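PDB 1OG6: hypothetical oxidoreductase YDHF from Escherichia coli, which may act as an oxidoreductase of the aldo-keto reductase family and binds NADPH in its alpha/beta barrel. Local coordinates for residues S184-P189 and Q224-E229; V245-V250 and P257-G262. One frame throughout, in Å; residues are numbered along the deposited sequence.

In the fold
From the N terminus the chain first lays down the earlier barrel strands. Strand 179-182 then leads into the loop that carries 184-189. The chain runs on through helix 195-201, strand 207-209 and helix 216-219 before helix 224-237 returns to this loop and closes contact 1. Helix 242-251 follows. A short connection leads to strand 258-261, which packs against the helix and closes contact 2. The two contacts lie in series, neither nested nor crossed. They still touch, because Pro185 packs on Val246 and Trp249. Helix 242-251 is thus the shared element. Contact 1 joins a barrel loop to an outer helix, and contact 2 joins a helix to a barrel strand that lines the NADP pocket.

Contact 1 of 2, residues S184-P189 and Q224-E229; sequences SPVHQP and QPLRDE
In this aldo-keto reductase alpha/beta barrel, Pro185 and Val186 of the loop after strand 179-182 receive Leu226 from the first turn of helix 224-237. The contact is small and wholly apolar. Leu226 is the one residue of 224-229 that touches 184-189. With CG anti to the backbone N (chi1 170°) and beside the carbonyl carbon, its fork extends onto Pro185 and Val186. CD2 of Leu226 lies 3.8 Å from CG1 of Val186. The same CD2 of Leu226 is 4.1 Å from CB of Pro185. CD1 of Leu226 also touches Pro185, at 4.1 Å from the same CB. The leucine fork therefore sits with both branches on the proline, while one branch also reaches the valine. The side chains of Val186 and Leu226 run at about a right angle. CG1 of Val186 is placed beside its own backbone N, and it is this methyl that meets Leu226.

Leu217, an NADP-binding residue of helix 216-219, touches both Val186 and Leu226. Ala292 of helix 282-293 also packs on Leu226. Pro185 touches Val246 and Trp249 of helix 242-251, so the loop wedges among several helices.

On the helix side, the backbone bond from Glu229 N to Pro225 O, 3.1 Å, spans Leu226. The loop contains a type I beta turn from Ser184 to His187, with Pro185 and Val186 at its two central positions. The turn is closed by His187 N giving a hydrogen bond of 2.8 Å to Ser184 O. The N-H of His187 has a second, weak partner in Ser184 OG, at 3.3 Å and a bent angle of 133°.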
loop_
_atom_site.group_PDB
_atom_site.type_symbol
_atom_site.label_atom_id
_atom_site.label_comp_id
_atom_site.label_asym_id
_atom_site.label_seq_id
_atom_site.Cartn_x
_atom_site.Cartn_y
_atom_site.Cartn_z
ATOM N N SER C 184 -14.223 -5.506 -13.951
ATOM C CA SER C 184 -15.122 -5.196 -15.052
ATOM C C SER C 184 -15.001 -3.710 -15.302
ATOM O O SER C 184 -14.594 -2.967 -14.414
ATOM C CB SER C 184 -16.567 -5.542 -14.703
ATOM O OG SER C 184 -17.045 -4.736 -13.646
ATOM N N PRO C 185 -15.351 -3.251 -16.511
ATOM C CA PRO C 185 -15.262 -1.823 -16.841
ATOM C C PRO C 185 -15.947 -0.920 -15.809
ATOM O O PRO C 185 -15.573 0.242 -15.649
ATOM C CB PRO C 185 -15.932 -1.747 -18.207
ATOM C CG PRO C 185 -15.659 -3.097 -18.796
ATOM C CD PRO C 185 -15.914 -4.018 -17.635
ATOM N N VAL C 186 -16.945 -1.462 -15.112
ATOM C CA VAL C 186 -17.682 -0.707 -14.101
ATOM C C VAL C 186 -16.997 -0.740 -12.734
ATOM O O VAL C 186 -17.239 0.128 -11.895
ATOM C CB VAL C 186 -19.124 -1.230 -13.932
ATOM C CG1 VAL C 186 -19.818 -1.269 -15.273
ATOM C CG2 VAL C 186 -19.114 -2.599 -13.295
ATOM N N HIS C 187 -16.150 -1.739 -12.505
ATOM C CA HIS C 187 -15.430 -1.842 -11.240
ATOM C C HIS C 187 -13.943 -2.011 -11.533
ATOM O O HIS C 187 -13.464 -3.129 -11.705
ATOM C CB HIS C 187 -15.945 -3.035 -10.434
ATOM C CG HIS C 187 -15.475 -3.041 -9.016
ATOM N ND1 HIS C 187 -15.863 -2.085 -8.104
ATOM C CD2 HIS C 187 -14.608 -3.854 -8.365
ATOM C CE1 HIS C 187 -15.252 -2.306 -6.953
ATOM N NE2 HIS C 187 -14.485 -3.373 -7.084
ATOM N N GLN C 188 -13.213 -0.900 -11.577
ATOM C CA GLN C 188 -11.788 -0.944 -11.885
ATOM C C GLN C 188 -10.811 -0.513 -10.795
ATOM O O GLN C 188 -9.708 -0.071 -11.106
ATOM C CB GLN C 188 -11.501 -0.094 -13.118
ATOM C CG GLN C 188 -12.368 -0.387 -14.310
ATOM C CD GLN C 188 -12.170 0.616 -15.424
ATOM O OE1 GLN C 188 -13.058 0.815 -16.240
ATOM N NE2 GLN C 188 -11.004 1.249 -15.466
ATOM N N PRO C 189 -11.178 -0.624 -9.512
ATOM C CA PRO C 189 -10.172 -0.184 -8.543
ATOM C C PRO C 189 -8.971 -1.123 -8.447
ATOM O O PRO C 189 -7.829 -0.683 -8.345
ATOM C CB PRO C 189 -10.962 -0.105 -7.242
ATOM C CG PRO C 189 -11.971 -1.194 -7.403
ATOM C CD PRO C 189 -12.429 -1.010 -8.836
ATOM N N GLN C 224 -25.063 4.068 -19.935
ATOM C CA GLN C 224 -25.328 4.198 -21.360
ATOM C C GLN C 224 -24.091 4.605 -22.152
ATOM O O GLN C 224 -23.887 4.143 -23.272
ATOM C CB GLN C 224 -26.457 5.189 -21.622
ATOM C CG GLN C 224 -27.791 4.512 -21.879
ATOM C CD GLN C 224 -27.669 3.348 -22.852
ATOM O OE1 GLN C 224 -27.007 3.452 -23.884
ATOM N NE2 GLN C 224 -28.316 2.235 -22.527
ATOM N N PRO C 225 -23.249 5.480 -21.585
ATOM C CA PRO C 225 -22.047 5.882 -22.326
ATOM C C PRO C 225 -21.143 4.670 -22.568
ATOM O O PRO C 225 -20.488 4.562 -23.608
ATOM C CB PRO C 225 -21.399 6.908 -21.397
ATOM C CG PRO C 225 -22.566 7.496 -20.675
ATOM C CD PRO C 225 -23.402 6.284 -20.359
ATOM N N LEU C 226 -21.127 3.763 -21.595
ATOM C CA LEU C 226 -20.319 2.555 -21.666
ATOM C C LEU C 226 -20.912 1.515 -22.599
ATOM O O LEU C 226 -20.181 0.745 -23.207
ATOM C CB LEU C 226 -20.163 1.936 -20.282
ATOM C CG LEU C 226 -19.539 0.541 -20.292
ATOM C CD1 LEU C 226 -18.107 0.627 -20.790
ATOM C CD2 LEU C 226 -19.587 -0.060 -18.904
ATOM N N ARG C 227 -22.234 1.467 -22.697
ATOM C CA ARG C 227 -22.866 0.502 -23.583
ATOM C C ARG C 227 -22.869 1.014 -25.013
ATOM O O ARG C 227 -22.944 0.235 -25.963
ATOM C CB ARG C 227 -24.290 0.220 -23.128
ATOM C CG ARG C 227 -24.379 -0.901 -22.124
ATOM C CD ARG C 227 -25.768 -0.994 -21.550
ATOM N NE ARG C 227 -26.116 0.236 -20.854
ATOM C CZ ARG C 227 -27.197 0.389 -20.105
ATOM N NH1 ARG C 227 -28.044 -0.617 -19.953
ATOM N NH2 ARG C 227 -27.430 1.547 -19.510
ATOM N N ASP C 228 -22.787 2.331 -25.167
ATOM C CA ASP C 228 -22.762 2.929 -26.492
ATOM C C ASP C 228 -21.386 2.694 -27.063
ATOM O O ASP C 228 -21.247 2.321 -28.223
ATOM C CB ASP C 228 -23.038 4.427 -26.417
ATOM C CG ASP C 228 -24.468 4.735 -26.037
ATOM O OD1 ASP C 228 -24.794 5.926 -25.886
ATOM O OD2 ASP C 228 -25.274 3.792 -25.894
ATOM N N GLU C 229 -20.369 2.905 -26.233
ATOM C CA GLU C 229 -18.990 2.712 -26.656
ATOM C C GLU C 229 -18.757 1.252 -26.973
ATOM O O GLU C 229 -18.174 0.914 -28.000
ATOM C CB GLU C 229 -18.029 3.157 -25.568
ATOM C CG GLU C 229 -16.595 3.079 -25.992
ATOM C CD GLU C 229 -16.362 3.732 -27.341
ATOM O OE1 GLU C 229 -16.626 4.943 -27.484
ATOM O OE2 GLU C 229 -15.912 3.028 -28.267
#

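Contact 2 of 2, residues V245-V250 and P257-G262; sequences VVNAWV and PLPIIG. With NAP (NADP nicotinamide-adenine-dinucleotide phosphate), chain F.
Val250 meets Pro257 and Asn247 meets Pro259, so helix 242-251 rests on two prolines at alternate positions of the strand segment. CG1 of Val250 is anti to its backbone N (chi1 179°) and lies 3.9 Å from CG of Pro257. ND2 of Asn247, at the tip, lies 3.6 Å from CB of Pro259. Pro257 and Pro259 direct their CB atoms toward the helix, whereas the CB atoms of Leu258 and Ile260 point away from it.

Ile260 runs along the cofactor. CB of Ile260 is 4.1 Å from C4D of NADP. CG2 of Ile260 comes within 3.9 Å of the same C4D. At the tip, CD1 of Ile260 ends 4.0 Å from O4D of the ribose. The side chain thus packs along the nicotinamide ribose. Further on, CA of Gly262 lies 3.6 Å from the phosphate oxygen O2N of NADP.

Strand 258-261 runs parallel between strands 207-209 and 13-20. A helix laid over the strand that follows it, with cofactor bound at the C-terminal end of that strand, is characteristic of the beta-alpha-beta build of the TIM barrel.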
loop_
_atom_site.group_PDB
_atom_site.type_symbol
_atom_site.label_atom_id
_atom_site.label_comp_id
_atom_site.label_asym_id
_atom_site.label_seq_id
_atom_site.Cartn_x
_atom_site.Cartn_y
_atom_site.Cartn_z
ATOM N N VAL C 245 -17.386 -7.957 -25.781
ATOM C CA VAL C 245 -16.399 -6.885 -25.816
ATOM C C VAL C 245 -15.879 -6.694 -24.387
ATOM O O VAL C 245 -14.700 -6.424 -24.172
ATOM C CB VAL C 245 -17.022 -5.577 -26.341
ATOM C CG1 VAL C 245 -15.983 -4.503 -26.431
ATOM C CG2 VAL C 245 -17.620 -5.807 -27.698
ATOM N N VAL C 246 -16.764 -6.863 -23.409
ATOM C CA VAL C 246 -16.384 -6.732 -22.016
ATOM C C VAL C 246 -15.536 -7.934 -21.617
ATOM O O VAL C 246 -14.445 -7.777 -21.087
ATOM C CB VAL C 246 -17.618 -6.672 -21.110
ATOM C CG1 VAL C 246 -17.209 -6.391 -19.693
ATOM C CG2 VAL C 246 -18.554 -5.598 -21.591
ATOM N N ASN C 247 -16.032 -9.139 -21.874
ATOM C CA ASN C 247 -15.289 -10.348 -21.530
ATOM C C ASN C 247 -13.917 -10.336 -22.214
ATOM O O ASN C 247 -13.083 -11.181 -21.946
ATOM C CB ASN C 247 -16.091 -11.615 -21.927
ATOM C CG ASN C 247 -16.925 -12.204 -20.754
ATOM O OD1 ASN C 247 -18.031 -12.725 -20.942
ATOM N ND2 ASN C 247 -16.378 -12.131 -19.551
ATOM N N ALA C 248 -13.675 -9.373 -23.097
ATOM C CA ALA C 248 -12.387 -9.286 -23.796
ATOM C C ALA C 248 -11.568 -8.164 -23.178
ATOM O O ALA C 248 -10.351 -8.279 -23.012
ATOM C CB ALA C 248 -12.602 -9.020 -25.285
ATOM N N TRP C 249 -12.254 -7.069 -22.856
ATOM C CA TRP C 249 -11.628 -5.919 -22.224
ATOM C C TRP C 249 -10.936 -6.461 -20.982
ATOM O O TRP C 249 -9.817 -6.072 -20.655
ATOM C CB TRP C 249 -12.690 -4.906 -21.806
ATOM C CG TRP C 249 -12.118 -3.698 -21.140
ATOM C CD1 TRP C 249 -11.614 -2.586 -21.748
ATOM C CD2 TRP C 249 -11.937 -3.502 -19.734
ATOM N NE1 TRP C 249 -11.129 -1.711 -20.810
ATOM C CE2 TRP C 249 -11.314 -2.250 -19.563
ATOM C CE3 TRP C 249 -12.238 -4.266 -18.600
ATOM C CZ2 TRP C 249 -10.986 -1.743 -18.304
ATOM C CZ3 TRP C 249 -11.908 -3.759 -17.350
ATOM C CH2 TRP C 249 -11.288 -2.509 -17.214
ATOM N N VAL C 250 -11.629 -7.373 -20.306
ATOM C CA VAL C 250 -11.144 -8.016 -19.093
ATOM C C VAL C 250 -10.057 -9.028 -19.446
ATOM O O VAL C 250 -8.985 -9.070 -18.849
ATOM C CB VAL C 250 -12.294 -8.778 -18.385
ATOM C CG1 VAL C 250 -11.779 -9.451 -17.144
ATOM C CG2 VAL C 250 -13.419 -7.829 -18.029
ATOM N N PRO C 257 -6.662 -12.508 -16.276
ATOM C CA PRO C 257 -7.781 -13.077 -15.523
ATOM C C PRO C 257 -8.584 -14.179 -16.228
ATOM O O PRO C 257 -8.614 -14.245 -17.455
ATOM C CB PRO C 257 -8.636 -11.847 -15.209
ATOM C CG PRO C 257 -8.313 -10.912 -16.304
ATOM C CD PRO C 257 -6.841 -11.057 -16.442
ATOM N N LEU C 258 -9.216 -15.051 -15.435
ATOM C CA LEU C 258 -10.059 -16.137 -15.953
ATOM C C LEU C 258 -11.487 -15.700 -15.678
ATOM O O LEU C 258 -11.992 -15.909 -14.578
ATOM C CB LEU C 258 -9.838 -17.462 -15.207
ATOM C CG LEU C 258 -8.482 -17.911 -14.671
ATOM C CD1 LEU C 258 -8.583 -19.385 -14.418
ATOM C CD2 LEU C 258 -7.350 -17.623 -15.634
ATOM N N PRO C 259 -12.160 -15.092 -16.670
ATOM C CA PRO C 259 -13.539 -14.629 -16.491
ATOM C C PRO C 259 -14.537 -15.713 -16.106
ATOM O O PRO C 259 -14.586 -16.764 -16.725
ATOM C CB PRO C 259 -13.857 -13.970 -17.828
ATOM C CG PRO C 259 -13.013 -14.711 -18.773
ATOM C CD PRO C 259 -11.709 -14.861 -18.050
ATOM N N ILE C 260 -15.324 -15.442 -15.068
ATOM C CA ILE C 260 -16.325 -16.386 -14.588
ATOM C C ILE C 260 -17.698 -16.040 -15.153
ATOM O O ILE C 260 -18.233 -14.948 -14.938
ATOM C CB ILE C 260 -16.424 -16.393 -13.038
ATOM C CG1 ILE C 260 -15.040 -16.552 -12.412
ATOM C CG2 ILE C 260 -17.292 -17.548 -12.587
ATOM C CD1 ILE C 260 -15.052 -16.523 -10.902
ATOM N N ILE C 261 -18.260 -16.988 -15.882
ATOM C CA ILE C 261 -19.558 -16.814 -16.494
ATOM C C ILE C 261 -20.626 -17.130 -15.449
ATOM O O ILE C 261 -20.538 -18.131 -14.745
ATOM C CB ILE C 261 -19.678 -17.736 -17.733
ATOM C CG1 ILE C 261 -18.484 -17.489 -18.663
ATOM C CG2 ILE C 261 -20.964 -17.450 -18.480
ATOM C CD1 ILE C 261 -18.414 -18.380 -19.874
ATOM N N GLY C 262 -21.624 -16.259 -15.336
ATOM C CA GLY C 262 -22.680 -16.461 -14.357
ATOM C C GLY C 262 -24.054 -16.713 -14.943
ATOM O O GLY C 262 -25.011 -16.939 -14.205
HETATM P PA NAP F . -21.810 -11.673 -14.081
HETATM O O1A NAP F . -21.774 -10.264 -14.009
HETATM O O2A NAP F . -20.980 -12.536 -15.008
HETATM O O5B NAP F . -23.318 -12.159 -14.339
HETATM C C5B NAP F . -24.065 -11.481 -15.371
HETATM C C4B NAP F . -25.561 -11.632 -14.928
HETATM O O4B NAP F . -26.281 -10.896 -15.991
HETATM C C3B NAP F . -26.135 -13.069 -15.017
HETATM O O3B NAP F . -26.938 -13.229 -13.853
HETATM C C2B NAP F . -26.979 -13.141 -16.275
HETATM O O2B NAP F . -28.237 -13.783 -16.084
HETATM C C1B NAP F . -27.201 -11.664 -16.715
HETATM N N9A NAP F . -26.968 -11.524 -18.144
HETATM C C8A NAP F . -25.986 -12.041 -18.970
HETATM N N7A NAP F . -26.101 -11.691 -20.237
HETATM C C5A NAP F . -27.235 -10.888 -20.238
HETATM C C6A NAP F . -27.865 -10.218 -21.301
HETATM N N6A NAP F . -27.489 -10.210 -22.595
HETATM N N1A NAP F . -29.016 -9.470 -20.993
HETATM N N3A NAP F . -28.904 -10.054 -18.611
HETATM C C4A NAP F . -27.772 -10.785 -18.941
HETATM O O3 NAP F . -21.490 -12.248 -12.636
HETATM P PN NAP F . -22.420 -12.701 -11.447
HETATM O O1N NAP F . -22.557 -11.916 -10.215
HETATM O O2N NAP F . -22.720 -14.164 -11.528
HETATM O O5D NAP F . -21.026 -13.059 -10.698
HETATM C C5D NAP F . -19.887 -13.745 -11.352
HETATM C C4D NAP F . -19.560 -15.067 -10.677
HETATM O O4D NAP F . -18.530 -14.949 -9.661
HETATM C C3D NAP F . -20.738 -15.865 -10.009
HETATM O O3D NAP F . -21.273 -16.862 -10.888
HETATM O O2D NAP F . -19.892 -17.846 -8.756
HETATM C C1D NAP F . -18.895 -15.692 -8.457
HETATM N N1N NAP F . -18.919 -14.738 -7.285
HETATM C C2N NAP F . -17.826 -14.647 -6.384
HETATM C C3N NAP F . -17.914 -13.770 -5.301
HETATM C C7N NAP F . -16.730 -13.675 -4.330
HETATM O O7N NAP F . -16.854 -12.909 -3.409
HETATM N N7N NAP F . -15.649 -14.389 -4.498
HETATM C C4N NAP F . -19.109 -12.948 -5.076
HETATM C C5N NAP F . -20.185 -13.064 -6.004
HETATM C C6N NAP F . -20.115 -13.954 -7.117
HETATM P P2B NAP F . -28.938 -14.746 -17.179
HETATM O O1X NAP F . -28.486 -16.127 -17.645
HETATM O O2X NAP F . -30.389 -14.340 -17.293
HETATM O O3X NAP F . -29.182 -15.537 -15.912
#